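Local coordinates for protein mannitol dehydrogenase (PDB 3TWO) that probably catalyses the NADP(H)-dependent, zinc-dependent interconversion of cinnamyl alcohols and their aldehydes, at residues B[85-96]-B[136-146]. Numbering follows the deposited sequence.
Sequences VVGVGCFVNSCK and IVVDENYVISV. With ZN (zinc ion), chain H.
The ring of Y142 lies against the backbone of 92-94, and one of its faces takes N93 CA in a CH-pi contact, 3.7 Å from the ring centroid and 9° off its normal. At its edge the F91 ring arrives close to the plane, with CD1 3.8 Å from Y142 CD2, and the two rings meet edge to edge. K96 approaches the phenol end, CG of K96 standing 3.4 Å from Y142 OH. With CG anti to the carbonyl carbon (chi1 -59°), Y142 reaches lengthwise along this backbone, and its hydroxyl hydrogen-bonds S94 OG at 2.6 Å, which fixes the outer end of a largely buried ring.

The lysine chain bends at its last torsion (chi4 53°), bringing NZ to N93 OD1 in the amide plane and to S94 O, so that the ammonium reaches back across C95 to the two residues before it. D139 OD2 lies 4.4 Å from K96 NZ, too far for a salt bridge, though the opposite charges may still attract, while D139 OD1 accepts from N141 N and ND2 and closes an Asx turn ahead of Y142.

Beyond the ring, V138 CG2 meets V88 CG2 tip to tip at 4.0 Å, and V138 CG1 packs on V92 CB. Farther along, G87 and I144 form an antiparallel hydrogen-bonded pair, and V146 N adds a bond to V85 O.

This pairing closes the sheet edge, while the Y142 ring packs on 92-94, which leads into the same GroES-like domain's four-cysteine zinc lobe, characteristic of many zinc-dependent alcohol dehydrogenases, where C95 binds zinc with C98, C101 and C109.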
loop_
_atom_site.group_PDB
_atom_site.type_symbol
_atom_site.label_atom_id
_atom_site.label_comp_id
_atom_site.label_asym_id
_atom_site.label_seq_id
_atom_site.Cartn_x
_atom_site.Cartn_y
_atom_site.Cartn_z
ATOM N N VAL B 85 -10.073 25.007 -29.640
ATOM C CA VAL B 85 -8.899 25.018 -28.765
ATOM C C VAL B 85 -8.885 23.749 -27.899
ATOM O O VAL B 85 -9.876 23.414 -27.251
ATOM C CB VAL B 85 -8.803 26.343 -27.918
ATOM C CG1 VAL B 85 -7.486 26.348 -27.205
ATOM C CG2 VAL B 85 -8.890 27.615 -28.836
ATOM N N VAL B 86 -7.752 23.039 -27.880
ATOM C CA VAL B 86 -7.737 21.714 -27.338
ATOM C C VAL B 86 -6.470 21.344 -26.610
ATOM O O VAL B 86 -5.450 21.969 -26.779
ATOM C CB VAL B 86 -7.938 20.651 -28.491
ATOM C CG1 VAL B 86 -9.309 20.771 -29.103
ATOM C CG2 VAL B 86 -6.885 20.824 -29.562
ATOM N N GLY B 87 -6.496 20.254 -25.847
ATOM C CA GLY B 87 -5.265 19.773 -25.233
ATOM C C GLY B 87 -5.083 18.302 -25.471
ATOM O O GLY B 87 -6.074 17.564 -25.720
ATOM N N VAL B 88 -3.815 17.864 -25.419
ATOM C CA VAL B 88 -3.459 16.453 -25.483
ATOM C C VAL B 88 -2.547 16.112 -24.296
ATOM O O VAL B 88 -1.633 16.907 -23.943
ATOM C CB VAL B 88 -2.781 16.096 -26.847
ATOM C CG1 VAL B 88 -2.380 14.610 -26.918
ATOM C CG2 VAL B 88 -3.717 16.474 -27.986
ATOM N N GLY B 89 -2.788 14.919 -23.711
ATOM C CA GLY B 89 -2.055 14.462 -22.548
ATOM C C GLY B 89 -1.046 13.342 -22.821
ATOM O O GLY B 89 -0.402 13.274 -23.888
ATOM N N CYS B 90 -0.944 12.436 -21.846
ATOM C CA CYS B 90 0.032 11.342 -21.864
ATOM C C CYS B 90 -0.227 10.168 -22.802
ATOM O O CYS B 90 0.692 9.330 -22.984
ATOM C CB CYS B 90 0.183 10.764 -20.436
ATOM S SG CYS B 90 0.809 12.035 -19.331
ATOM N N PHE B 91 -1.454 10.038 -23.333
ATOM C CA PHE B 91 -1.689 8.965 -24.313
ATOM C C PHE B 91 -2.631 9.427 -25.419
ATOM O O PHE B 91 -3.423 10.344 -25.199
ATOM C CB PHE B 91 -2.183 7.657 -23.667
ATOM C CG PHE B 91 -3.370 7.868 -22.772
ATOM C CD1 PHE B 91 -4.654 7.847 -23.288
ATOM C CD2 PHE B 91 -3.194 8.117 -21.410
ATOM C CE1 PHE B 91 -5.764 8.062 -22.460
ATOM C CE2 PHE B 91 -4.283 8.302 -20.582
ATOM C CZ PHE B 91 -5.576 8.285 -21.122
ATOM N N VAL B 92 -2.522 8.797 -26.589
ATOM C CA VAL B 92 -3.223 9.232 -27.782
ATOM C C VAL B 92 -4.102 8.140 -28.395
ATOM O O VAL B 92 -4.735 8.343 -29.455
ATOM C CB VAL B 92 -2.231 9.686 -28.885
ATOM C CG1 VAL B 92 -1.466 10.862 -28.433
ATOM C CG2 VAL B 92 -1.236 8.511 -29.270
ATOM N N ASN B 93 -4.145 6.988 -27.765
ATOM C CA ASN B 93 -4.960 5.860 -28.280
ATOM C C ASN B 93 -4.985 4.714 -27.274
ATOM O O ASN B 93 -4.126 4.705 -26.372
ATOM C CB ASN B 93 -4.407 5.345 -29.610
ATOM C CG ASN B 93 -5.526 5.014 -30.599
ATOM O OD1 ASN B 93 -6.651 4.765 -30.188
ATOM N ND2 ASN B 93 -5.243 5.126 -31.908
ATOM N N SER B 94 -5.985 3.805 -27.398
ATOM C CA SER B 94 -6.104 2.580 -26.601
ATOM C C SER B 94 -7.058 1.629 -27.316
ATOM O O SER B 94 -7.569 1.984 -28.361
ATOM C CB SER B 94 -6.579 2.863 -25.155
ATOM O OG SER B 94 -7.901 3.402 -25.116
ATOM N N CYS B 95 -7.341 0.452 -26.747
ATOM C CA CYS B 95 -7.968 -0.614 -27.571
ATOM C C CYS B 95 -9.485 -0.377 -27.638
ATOM O O CYS B 95 -10.129 -0.781 -28.593
ATOM C CB CYS B 95 -7.670 -2.050 -27.065
ATOM S SG CYS B 95 -8.763 -2.556 -25.682
ATOM N N LYS B 96 -10.013 0.316 -26.629
ATOM C CA LYS B 96 -11.427 0.725 -26.606
ATOM C C LYS B 96 -12.319 -0.511 -26.429
ATOM O O LYS B 96 -13.519 -0.438 -26.621
ATOM C CB LYS B 96 -11.859 1.509 -27.879
ATOM C CG LYS B 96 -10.915 2.637 -28.389
ATOM C CD LYS B 96 -11.421 3.160 -29.765
ATOM C CE LYS B 96 -10.429 4.086 -30.496
ATOM N NZ LYS B 96 -9.051 3.419 -30.626
ATOM N N ILE B 136 0.545 17.480 -34.088
ATOM C CA ILE B 136 0.337 16.118 -33.627
ATOM C C ILE B 136 -1.008 15.669 -34.211
ATOM O O ILE B 136 -1.923 16.531 -34.447
ATOM C CB ILE B 136 0.387 15.983 -32.073
ATOM C CG1 ILE B 136 0.547 14.514 -31.666
ATOM C CG2 ILE B 136 -0.838 16.596 -31.391
ATOM C CD1 ILE B 136 0.789 14.296 -30.209
ATOM N N VAL B 137 -1.113 14.368 -34.514
ATOM C CA VAL B 137 -2.343 13.783 -35.099
ATOM C C VAL B 137 -2.928 12.814 -34.067
ATOM O O VAL B 137 -2.262 11.847 -33.719
ATOM C CB VAL B 137 -2.049 13.016 -36.466
ATOM C CG1 VAL B 137 -3.332 12.465 -37.096
ATOM C CG2 VAL B 137 -1.342 13.931 -37.461
ATOM N N VAL B 138 -4.136 13.080 -33.565
ATOM C CA VAL B 138 -4.702 12.320 -32.460
ATOM C C VAL B 138 -6.136 11.854 -32.763
ATOM O O VAL B 138 -6.947 12.655 -33.264
ATOM C CB VAL B 138 -4.707 13.167 -31.151
ATOM C CG1 VAL B 138 -5.193 12.329 -29.979
ATOM C CG2 VAL B 138 -3.314 13.723 -30.852
ATOM N N ASP B 139 -6.429 10.564 -32.480
ATOM C CA ASP B 139 -7.820 10.040 -32.518
ATOM C C ASP B 139 -8.710 10.963 -31.626
ATOM O O ASP B 139 -8.299 11.319 -30.505
ATOM C CB ASP B 139 -7.870 8.606 -31.996
ATOM C CG ASP B 139 -9.290 8.001 -32.045
ATOM O OD1 ASP B 139 -10.130 8.428 -31.255
ATOM O OD2 ASP B 139 -9.578 7.108 -32.882
ATOM N N GLU B 140 -9.869 11.366 -32.142
ATOM C CA GLU B 140 -10.709 12.389 -31.469
ATOM C C GLU B 140 -11.157 12.078 -30.046
ATOM O O GLU B 140 -11.506 13.022 -29.302
ATOM C CB GLU B 140 -11.960 12.748 -32.294
ATOM C CG GLU B 140 -12.775 11.545 -32.702
ATOM C CD GLU B 140 -14.198 11.889 -33.067
ATOM O OE1 GLU B 140 -14.982 10.933 -33.313
ATOM O OE2 GLU B 140 -14.533 13.097 -33.094
ATOM N N ASN B 141 -11.152 10.791 -29.677
ATOM C CA ASN B 141 -11.567 10.342 -28.319
ATOM C C ASN B 141 -10.523 10.514 -27.236
ATOM O O ASN B 141 -10.769 10.154 -26.098
ATOM C CB ASN B 141 -12.069 8.904 -28.347
ATOM C CG ASN B 141 -13.216 8.757 -29.318
ATOM O OD1 ASN B 141 -14.349 9.087 -29.002
ATOM N ND2 ASN B 141 -12.902 8.352 -30.563
ATOM N N TYR B 142 -9.354 11.039 -27.635
ATOM C CA TYR B 142 -8.186 11.276 -26.763
ATOM C C TYR B 142 -7.807 12.759 -26.771
ATOM O O TYR B 142 -6.713 13.142 -26.339
ATOM C CB TYR B 142 -7.008 10.382 -27.234
ATOM C CG TYR B 142 -7.437 8.959 -27.161
ATOM C CD1 TYR B 142 -8.157 8.365 -28.228
ATOM C CD2 TYR B 142 -7.265 8.220 -25.974
ATOM C CE1 TYR B 142 -8.641 7.074 -28.141
ATOM C CE2 TYR B 142 -7.754 6.862 -25.903
ATOM C CZ TYR B 142 -8.420 6.323 -26.990
ATOM O OH TYR B 142 -8.880 5.022 -26.965
ATOM N N VAL B 143 -8.718 13.603 -27.237
ATOM C CA VAL B 143 -8.456 15.043 -27.302
ATOM C C VAL B 143 -9.302 15.798 -26.243
ATOM O O VAL B 143 -10.518 15.579 -26.117
ATOM C CB VAL B 143 -8.714 15.572 -28.746
ATOM C CG1 VAL B 143 -8.531 17.104 -28.812
ATOM C CG2 VAL B 143 -7.774 14.855 -29.752
ATOM N N ILE B 144 -8.691 16.698 -25.493
ATOM C CA ILE B 144 -9.427 17.393 -24.444
ATOM C C ILE B 144 -9.936 18.726 -25.008
ATOM O O ILE B 144 -9.170 19.443 -25.658
ATOM C CB ILE B 144 -8.474 17.627 -23.204
ATOM C CG1 ILE B 144 -7.840 16.256 -22.777
ATOM C CG2 ILE B 144 -9.166 18.486 -22.072
ATOM C CD1 ILE B 144 -8.864 15.109 -22.592
ATOM N N SER B 145 -11.190 19.078 -24.733
ATOM C CA SER B 145 -11.729 20.341 -25.184
ATOM C C SER B 145 -11.359 21.475 -24.204
ATOM O O SER B 145 -11.432 21.308 -22.992
ATOM C CB SER B 145 -13.233 20.216 -25.267
ATOM O OG SER B 145 -13.746 21.477 -25.359
ATOM N N VAL B 146 -10.909 22.610 -24.726
ATOM C CA VAL B 146 -10.406 23.689 -23.849
ATOM C C VAL B 146 -11.151 24.980 -24.191
ATOM O O VAL B 146 -11.307 25.301 -25.390
ATOM C CB VAL B 146 -8.904 23.926 -24.052
ATOM C CG1 VAL B 146 -8.447 25.220 -23.349
ATOM C CG2 VAL B 146 -8.092 22.691 -23.564
HETATM ZN ZN ZN H . -8.214 -1.199 -23.816
#